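Local coordinates for protein aldose-aldose oxidoreductase (Caulobacter crescentus, PDB 5A04) that probably oxidises one aldose sugar while reducing another, using a bound NADP(H) cofactor in a glucose-binding active site, at residues A[172-177]-A[218-223]. Numbering follows the deposited sequence.
With NDP (NADPH dihydro-nicotinamide-adenine-dinucleotide phosphate), chain G; BGC (beta-D-glucopyranose), chain H.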
ATOM      1  N   ARG A 172      14.034 -19.081  10.763  1.00 15.07           N
ATOM      2  CA  ARG A 172      13.354 -18.284   9.732  1.00 14.26           C
ATOM      3  C   ARG A 172      14.307 -17.697   8.689  1.00 14.53           C
ATOM      4  O   ARG A 172      13.882 -17.367   7.582  1.00 15.52           O
ATOM      5  CB  ARG A 172      12.540 -17.150  10.374  1.00 14.83           C
ATOM      6  CG  ARG A 172      11.183 -17.592  10.925  1.00 13.37           C
ATOM      7  CD  ARG A 172      10.517 -16.449  11.695  1.00 15.19           C
ATOM      8  NE  ARG A 172       9.180 -16.811  12.177  1.00 16.88           N
ATOM      9  CZ  ARG A 172       8.941 -17.504  13.289  1.00 17.41           C
ATOM     10  NH1 ARG A 172       9.945 -17.932  14.049  1.00 15.97           N
ATOM     11  NH2 ARG A 172       7.685 -17.758  13.649  1.00 17.35           N
ATOM     12  N   LEU A 173      15.587 -17.565   9.034  1.00 15.22           N
ATOM     13  CA  LEU A 173      16.560 -16.947   8.130  1.00 15.53           C
ATOM     14  C   LEU A 173      17.458 -17.999   7.487  1.00 16.99           C
ATOM     15  O   LEU A 173      18.453 -17.680   6.846  1.00 18.06           O
ATOM     16  CB  LEU A 173      17.395 -15.908   8.889  1.00 14.83           C
ATOM     17  CG  LEU A 173      16.485 -14.768   9.376  1.00 15.81           C
ATOM     18  CD1 LEU A 173      17.258 -13.779  10.224  1.00 14.86           C
ATOM     19  CD2 LEU A 173      15.841 -14.045   8.192  1.00 16.13           C
ATOM     20  N   ASN A 174      17.078 -19.253   7.679  1.00 15.10           N
ATOM     21  CA  ASN A 174      17.780 -20.397   7.112  1.00 16.94           C
ATOM     22  C   ASN A 174      16.920 -21.030   6.015  1.00 17.39           C
ATOM     23  O   ASN A 174      15.818 -21.494   6.293  1.00 16.49           O
ATOM     24  CB  ASN A 174      18.090 -21.402   8.222  1.00 17.80           C
ATOM     25  CG  ASN A 174      18.791 -22.642   7.703  1.00 24.86           C
ATOM     26  OD1 ASN A 174      18.151 -23.576   7.234  1.00 25.76           O
ATOM     27  ND2 ASN A 174      20.115 -22.648   7.779  1.00 32.28           N
ATOM     28  N   ARG A 175      17.388 -21.015   4.769  1.00 17.18           N
ATOM     29  CA  ARG A 175      16.520 -21.425   3.669  1.00 16.99           C
ATOM     30  C   ARG A 175      16.089 -22.881   3.809  1.00 19.24           C
ATOM     31  O   ARG A 175      14.941 -23.218   3.509  1.00 17.35           O
ATOM     32  CB  ARG A 175      17.196 -21.216   2.304  1.00 19.34           C
ATOM     33  CG  ARG A 175      16.343 -21.774   1.146  1.00 20.74           C
ATOM     34  CD  ARG A 175      16.818 -21.338  -0.236  1.00 22.66           C
ATOM     35  NE  ARG A 175      16.690 -19.897  -0.414  1.00 20.86           N
ATOM     36  CZ  ARG A 175      15.561 -19.268  -0.725  1.00 20.52           C
ATOM     37  NH1 ARG A 175      14.445 -19.959  -0.933  1.00 22.00           N
ATOM     38  NH2 ARG A 175      15.554 -17.948  -0.836  1.00 19.90           N
ATOM     39  N   ALA A 176      16.993 -23.742   4.269  1.00 17.33           N
ATOM     40  CA  ALA A 176      16.639 -25.164   4.379  1.00 16.90           C
ATOM     41  C   ALA A 176      15.460 -25.425   5.332  1.00 19.34           C
ATOM     42  O   ALA A 176      14.709 -26.369   5.128  1.00 20.91           O
ATOM     43  CB  ALA A 176      17.855 -25.984   4.813  1.00 19.20           C
ATOM     44  N   LEU A 177      15.300 -24.600   6.366  1.00 15.40           N
ATOM     45  CA  LEU A 177      14.255 -24.825   7.361  1.00 15.00           C
ATOM     46  C   LEU A 177      13.031 -23.942   7.120  1.00 17.00           C
ATOM     47  O   LEU A 177      11.915 -24.304   7.496  1.00 16.76           O
ATOM     48  CB  LEU A 177      14.800 -24.571   8.777  1.00 17.58           C
ATOM     49  CG  LEU A 177      15.834 -25.582   9.286  1.00 20.13           C
ATOM     50  CD1 LEU A 177      16.397 -25.162  10.644  1.00 22.11           C
ATOM     51  CD2 LEU A 177      15.201 -26.965   9.374  1.00 21.54           C
ATOM     52  N   PHE A 218      20.426 -11.726   6.058  1.00 16.87           N
ATOM     53  CA  PHE A 218      19.808 -12.006   4.764  1.00 16.13           C
ATOM     54  C   PHE A 218      20.771 -12.618   3.740  1.00 17.26           C
ATOM     55  O   PHE A 218      20.753 -12.255   2.569  1.00 19.71           O
ATOM     56  CB  PHE A 218      19.189 -10.718   4.202  1.00 17.86           C
ATOM     57  CG  PHE A 218      18.151 -10.086   5.110  1.00 17.15           C
ATOM     58  CD1 PHE A 218      17.080 -10.824   5.589  1.00 17.48           C
ATOM     59  CD2 PHE A 218      18.257  -8.751   5.483  1.00 19.31           C
ATOM     60  CE1 PHE A 218      16.124 -10.242   6.428  1.00 16.01           C
ATOM     61  CE2 PHE A 218      17.321  -8.163   6.321  1.00 17.00           C
ATOM     62  CZ  PHE A 218      16.247  -8.903   6.793  1.00 15.76           C
ATOM     63  N   GLY A 219      21.598 -13.556   4.188  1.00 16.56           N
ATOM     64  CA  GLY A 219      22.478 -14.269   3.283  1.00 18.61           C
ATOM     65  C   GLY A 219      21.726 -15.309   2.470  1.00 20.10           C
ATOM     66  O   GLY A 219      22.165 -15.691   1.381  1.00 21.28           O
ATOM     67  N   GLU A 220      20.591 -15.780   2.987  1.00 17.13           N
ATOM     68  CA  GLU A 220      19.916 -16.915   2.354  1.00 14.82           C
ATOM     69  C   GLU A 220      18.492 -16.645   1.877  1.00 20.15           C
ATOM     70  O   GLU A 220      18.061 -17.217   0.878  1.00 20.19           O
ATOM     71  CB  GLU A 220      19.890 -18.116   3.307  1.00 17.51           C
ATOM     72  CG  GLU A 220      21.272 -18.555   3.739  1.00 18.14           C
ATOM     73  CD  GLU A 220      21.296 -19.956   4.297  1.00 23.53           C
ATOM     74  OE1 GLU A 220      20.227 -20.605   4.362  1.00 18.62           O
ATOM     75  OE2 GLU A 220      22.395 -20.406   4.666  1.00 21.62           O
ATOM     76  N   VAL A 221      17.757 -15.795   2.588  1.00 17.49           N
ATOM     77  CA  VAL A 221      16.358 -15.566   2.240  1.00 15.72           C
ATOM     78  C   VAL A 221      16.080 -14.078   2.043  1.00 18.68           C
ATOM     79  O   VAL A 221      16.928 -13.243   2.375  1.00 16.09           O
ATOM     80  CB  VAL A 221      15.404 -16.142   3.314  1.00 16.14           C
ATOM     81  CG1 VAL A 221      15.669 -17.643   3.506  1.00 17.24           C
ATOM     82  CG2 VAL A 221      15.539 -15.393   4.644  1.00 15.00           C
ATOM     83  N   GLU A 222      14.900 -13.742   1.519  1.00 15.32           N
ATOM     84  CA  GLU A 222      14.627 -12.355   1.138  1.00 15.98           C
ATOM     85  C   GLU A 222      14.098 -11.525   2.299  1.00 16.01           C
ATOM     86  O   GLU A 222      13.441 -12.035   3.214  1.00 15.49           O
ATOM     87  CB  GLU A 222      13.646 -12.290  -0.048  1.00 16.47           C
ATOM     88  CG  GLU A 222      12.157 -12.474   0.269  1.00 16.47           C
ATOM     89  CD  GLU A 222      11.743 -13.912   0.569  1.00 15.63           C
ATOM     90  OE1 GLU A 222      12.554 -14.856   0.381  1.00 15.62           O
ATOM     91  OE2 GLU A 222      10.575 -14.105   0.993  1.00 15.73           O
ATOM     92  N   ASP A 223      14.391 -10.230   2.232  1.00 14.60           N
ATOM     93  CA  ASP A 223      13.905  -9.265   3.208  1.00 15.82           C
ATOM     94  C   ASP A 223      12.572  -8.703   2.726  1.00 15.52           C
ATOM     95  O   ASP A 223      11.522  -9.100   3.226  1.00 16.11           O
ATOM     96  CB  ASP A 223      14.944  -8.157   3.410  1.00 15.57           C
ATOM     97  CG  ASP A 223      14.413  -6.990   4.230  1.00 18.64           C
ATOM     98  OD1 ASP A 223      13.358  -7.131   4.879  1.00 17.42           O
ATOM     99  OD2 ASP A 223      15.077  -5.937   4.229  1.00 18.37           O
TER
HETATM  100  PA  NDP G1340      10.122 -21.627  17.342  1.00 21.44           P
HETATM  101  O1A NDP G1340      11.502 -21.670  16.786  1.00 21.20           O
HETATM  102  O2A NDP G1340       9.823 -20.678  18.469  1.00 21.43           O
HETATM  103  O5B NDP G1340       9.648 -23.129  17.814  1.00 21.73           O
HETATM  104  C5B NDP G1340       9.922 -24.039  16.787  1.00 20.16           C
HETATM  105  C4B NDP G1340       9.913 -25.417  17.464  1.00 20.80           C
HETATM  106  O4B NDP G1340       9.876 -26.462  16.490  1.00 18.77           O
HETATM  107  C3B NDP G1340      11.212 -25.605  18.281  1.00 23.24           C
HETATM  108  O3B NDP G1340      11.086 -25.079  19.564  1.00 22.31           O
HETATM  109  C2B NDP G1340      11.253 -27.134  18.399  1.00 21.43           C
HETATM  110  O2B NDP G1340      10.445 -27.588  19.319  1.00 19.59           O
HETATM  111  C1B NDP G1340      10.602 -27.557  17.013  1.00 21.05           C
HETATM  112  N9A NDP G1340      11.602 -28.003  16.039  1.00 22.62           N
HETATM  113  C8A NDP G1340      11.684 -29.256  15.441  1.00 24.57           C
HETATM  114  N7A NDP G1340      12.734 -29.372  14.605  1.00 21.93           N
HETATM  115  C5A NDP G1340      13.366 -28.127  14.665  1.00 24.23           C
HETATM  116  C6A NDP G1340      14.508 -27.616  14.021  1.00 28.72           C
HETATM  117  N6A NDP G1340      15.220 -28.403  13.143  1.00 29.32           N
HETATM  118  N1A NDP G1340      14.943 -26.338  14.243  1.00 25.66           N
HETATM  119  C2A NDP G1340      14.175 -25.609  15.136  1.00 26.28           C
HETATM  120  N3A NDP G1340      13.073 -25.953  15.812  1.00 23.75           N
HETATM  121  C4A NDP G1340      12.678 -27.250  15.560  1.00 23.86           C
HETATM  122  O3  NDP G1340       9.254 -21.219  15.988  1.00 21.64           O
HETATM  123  PN  NDP G1340       7.773 -20.588  16.236  1.00 20.12           P
HETATM  124  O1N NDP G1340       6.959 -21.362  17.191  1.00 19.57           O
HETATM  125  O2N NDP G1340       7.749 -19.081  16.118  1.00 20.25           O
HETATM  126  O5D NDP G1340       7.071 -20.980  14.672  1.00 19.23           O
HETATM  127  C5D NDP G1340       6.871 -22.353  14.484  1.00 18.75           C
HETATM  128  C4D NDP G1340       5.776 -22.506  13.391  1.00 17.80           C
HETATM  129  O4D NDP G1340       4.598 -21.750  13.811  1.00 19.99           O
HETATM  130  C3D NDP G1340       6.224 -21.868  12.024  1.00 19.77           C
HETATM  131  O3D NDP G1340       5.669 -22.623  10.931  1.00 18.16           O
HETATM  132  C2D NDP G1340       5.584 -20.488  12.050  1.00 19.90           C
HETATM  133  O2D NDP G1340       5.251 -20.025  10.752  1.00 20.77           O
HETATM  134  C1D NDP G1340       4.256 -20.806  12.823  1.00 17.32           C
HETATM  135  N1N NDP G1340       3.787 -19.616  13.538  1.00 17.33           N
HETATM  136  C2N NDP G1340       2.484 -19.176  13.370  1.00 20.25           C
HETATM  137  C3N NDP G1340       2.055 -18.081  14.064  1.00 19.08           C
HETATM  138  C7N NDP G1340       0.682 -17.610  13.887  1.00 20.95           C
HETATM  139  O7N NDP G1340       0.289 -16.528  14.361  1.00 21.88           O
HETATM  140  N7N NDP G1340      -0.216 -18.399  13.175  1.00 18.07           N
HETATM  141  C4N NDP G1340       2.937 -17.332  15.002  1.00 21.40           C
HETATM  142  C5N NDP G1340       4.309 -17.853  15.077  1.00 19.66           C
HETATM  143  C6N NDP G1340       4.682 -18.930  14.389  1.00 19.24           C
HETATM  144  P2B NDP G1340      10.994 -28.895  20.300  1.00 21.07           P
HETATM  145  O1X NDP G1340      11.397 -29.888  19.233  1.00 21.29           O
HETATM  146  O2X NDP G1340      12.107 -28.202  21.025  1.00 20.67           O
HETATM  147  O3X NDP G1340       9.747 -29.236  21.111  1.00 20.60           O
HETATM  148  C2  BGC H1341       4.755 -15.288  12.127  1.00 25.92           C
HETATM  149  C3  BGC H1341       5.537 -14.579  13.242  1.00 26.26           C
HETATM  150  C4  BGC H1341       4.970 -13.210  13.481  1.00 30.69           C
HETATM  151  C5  BGC H1341       3.467 -13.266  13.701  1.00 31.37           C
HETATM  152  C6  BGC H1341       2.900 -11.823  13.714  1.00 29.88           C
HETATM  153  C1  BGC H1341       3.355 -15.293  12.552  1.00 24.78           C
HETATM  154  O1  BGC H1341       2.575 -16.060  11.635  1.00 23.93           O
HETATM  155  O2  BGC H1341       5.267 -16.606  11.973  1.00 22.89           O
HETATM  156  O3  BGC H1341       6.889 -14.501  12.818  1.00 24.12           O
HETATM  157  O4  BGC H1341       5.601 -12.628  14.611  1.00 32.39           O
HETATM  158  O5  BGC H1341       2.834 -13.964  12.652  1.00 29.45           O
HETATM  159  O6  BGC H1341       1.522 -11.828  14.111  1.00 38.45           O
HETATM  160  O   HOH W   1      18.992 -15.341   5.367  1.00 16.54           O
HETATM  161  O   HOH W   2      13.787 -15.507  -1.829  1.00 26.79           O
HETATM  162  O   HOH W   3      19.773 -23.283   4.383  1.00 24.71           O
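L173 and V221 form the apolar, buried side of this contact: their side chains meet at about a right angle, with CD2 of L173 3.8 Å from CG2 of V221. The ring of F218 comes up obliquely to the same L173 methyl, while the other V221 methyl, CG1, lies against CA of R175. The exposed side is polar and bridged by waters. There E220 OE1 accepts a nearly straight bond from R175 N (2.9 Å, 166°), and water 3 links that oxygen to A176 N. R175 CG stands anti to the backbone N (chi1 174°) and the chain bends at chi3, bringing the guanidinium side-on to E220 O; NE (3.3 Å) and NH2 (3.1 Å) both reach this carbonyl through bent bonds. Helix 175-178, N-capped by N174 through a weak bond from L177 N to OD1, is thus joined to the loop leading into strand 224-230 of the C-terminal alpha/beta domain's mixed sheet. In the 3-10 turn that precedes this helix, R172 extends to the active site: NH2 donates to NDP O2N (2.8 Å) and, almost straight at 176°, to BGC O2, NH1 also donates to O2N, and NE pairs with D185. With an alanine in place of R172, NDP O2N would probably lose both donors, glucose O2 this one, and D185 its guanidinium mate. Beyond the carbonyl of E220, water 2 bridges R175 NH2 and OE1 of E222; the other oxygen of this carboxylate, OE2, is hydrogen-bonded to Y328.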